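Local coordinates for uncharacterized protein (Deinococcus radiodurans, PDB 3GG7) that binds manganese and is probably a metal-dependent hydrolase of the TatD family, acting on ester bonds, at residues A[155-160]-A[180-185]. Residues are numbered along the deposited sequence; the frame is centred on the assembly and turned at random.
Sequences TELRRA and AALIRS. With SO4 (sulfate ion), chain D.
L157 and L182 join two outer helices of the TIM-barrel fold, 154-162 and 177-185, with strand 166-169 and the short helix 171-174 between them in the chain. At the start of the first helix, T155 holds a sulfate ion, probably from the crystallisation liquor. T155 N donates to sulfate O3 over 3.0 Å, with an N-H...O angle of 156°. T155 OG1, turned beside its own backbone N (chi1 -59°), donates to the same oxygen over 3.2 Å. V154 N adds another bond to the ion, so backbone N-H groups of the helix start face the anion, and the helix dipole would probably favour it there. E156 faces helix 129-138 instead: E156 OE2 is hydrogen-bonded to S130 OG.

L157 is the one residue of 155-160 that touches 180-185. Its CG is anti to the backbone N (chi1 172°), and the CD2 branch reaches across to the second helix. There CD2 meets L182 CD2 at 3.5 Å, a tight carbon pair. S185 CB lies 3.9 Å from L157 CD2. Y150 touches both leucines and F167 of strand 166-169 touches L157, so this buried apolar patch continues toward the barrel wall. Further along, R159 also turns to helix 129-138 and makes a salt bridge to E137. No hydrogen bond links the two segments. The closest approach is between L157 CD2 and the backbone atom L182 O, at 3.2 Å.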
# COMPACT_ATOMS: atom_id res chain seq x y z
N THR A 155 7.03 -19.22 2.43
CA THR A 155 6.40 -20.01 1.38
C THR A 155 5.44 -19.16 0.55
O THR A 155 5.48 -19.19 -0.68
CB THR A 155 5.60 -21.20 1.93
OG1 THR A 155 6.47 -22.04 2.68
CG2 THR A 155 4.97 -22.00 0.79
N GLU A 156 4.57 -18.43 1.22
CA GLU A 156 3.62 -17.58 0.51
C GLU A 156 4.30 -16.40 -0.21
O GLU A 156 3.83 -15.98 -1.28
CB GLU A 156 2.55 -17.06 1.48
CG GLU A 156 1.54 -18.13 1.87
CD GLU A 156 0.81 -17.83 3.17
OE1 GLU A 156 1.49 -17.58 4.19
OE2 GLU A 156 -0.43 -17.87 3.17
N LEU A 157 5.38 -15.89 0.37
CA LEU A 157 6.15 -14.81 -0.23
C LEU A 157 6.76 -15.27 -1.56
O LEU A 157 6.70 -14.55 -2.56
CB LEU A 157 7.23 -14.31 0.72
CG LEU A 157 8.23 -13.30 0.15
CD1 LEU A 157 7.48 -12.14 -0.49
CD2 LEU A 157 9.18 -12.83 1.23
N ARG A 158 7.33 -16.48 -1.56
CA ARG A 158 7.90 -17.04 -2.78
C ARG A 158 6.82 -17.11 -3.86
O ARG A 158 7.05 -16.75 -5.00
CB ARG A 158 8.52 -18.42 -2.52
N ARG A 159 5.62 -17.51 -3.48
CA ARG A 159 4.52 -17.56 -4.43
C ARG A 159 4.12 -16.15 -4.93
O ARG A 159 3.86 -15.95 -6.12
CB ARG A 159 3.28 -18.23 -3.82
CG ARG A 159 2.14 -18.37 -4.77
CD ARG A 159 0.89 -19.00 -4.14
NE ARG A 159 -0.22 -18.91 -5.07
CZ ARG A 159 -1.51 -18.85 -4.72
NH1 ARG A 159 -1.89 -18.86 -3.46
NH2 ARG A 159 -2.41 -18.75 -5.67
N ALA A 160 4.04 -15.20 -4.01
CA ALA A 160 3.73 -13.83 -4.41
C ALA A 160 4.74 -13.30 -5.43
O ALA A 160 4.38 -12.67 -6.43
CB ALA A 160 3.71 -12.95 -3.18
N ALA A 180 13.02 -9.09 8.49
CA ALA A 180 14.30 -9.03 7.78
C ALA A 180 14.48 -10.26 6.91
O ALA A 180 15.01 -10.17 5.79
CB ALA A 180 15.46 -8.86 8.78
N ALA A 181 14.02 -11.41 7.40
CA ALA A 181 14.08 -12.64 6.62
C ALA A 181 13.18 -12.58 5.39
O ALA A 181 13.54 -13.07 4.32
CB ALA A 181 13.71 -13.84 7.50
N LEU A 182 11.99 -12.00 5.54
CA LEU A 182 11.11 -11.82 4.40
C LEU A 182 11.76 -10.88 3.36
O LEU A 182 11.79 -11.16 2.18
CB LEU A 182 9.75 -11.28 4.86
CG LEU A 182 8.79 -12.25 5.58
CD1 LEU A 182 7.62 -11.51 6.22
CD2 LEU A 182 8.31 -13.28 4.58
N ILE A 183 12.29 -9.76 3.83
CA ILE A 183 12.97 -8.80 2.94
C ILE A 183 14.12 -9.43 2.16
O ILE A 183 14.26 -9.20 0.96
CB ILE A 183 13.43 -7.56 3.75
CG1 ILE A 183 12.21 -6.74 4.24
CG2 ILE A 183 14.40 -6.68 2.92
CD1 ILE A 183 12.53 -5.65 5.26
N ARG A 184 14.91 -10.29 2.81
CA ARG A 184 16.01 -10.97 2.11
C ARG A 184 15.58 -11.85 0.92
O ARG A 184 16.35 -12.03 -0.04
CB ARG A 184 16.88 -11.78 3.08
CG ARG A 184 17.67 -10.90 4.01
CD ARG A 184 18.70 -11.69 4.78
NE ARG A 184 18.92 -11.05 6.07
CZ ARG A 184 18.30 -11.38 7.20
NH1 ARG A 184 17.44 -12.39 7.26
NH2 ARG A 184 18.58 -10.70 8.30
N SER A 185 14.35 -12.38 0.96
CA SER A 185 13.81 -13.15 -0.16
C SER A 185 13.20 -12.33 -1.32
O SER A 185 12.94 -12.85 -2.42
CB SER A 185 12.79 -14.16 0.36
OG SER A 185 13.46 -15.12 1.15
S SO4 D . 7.51 -20.26 6.58
O1 SO4 D . 8.54 -21.01 7.31
O2 SO4 D . 7.61 -18.85 6.97
O3 SO4 D . 7.64 -20.43 5.14
O4 SO4 D . 6.19 -20.73 7.02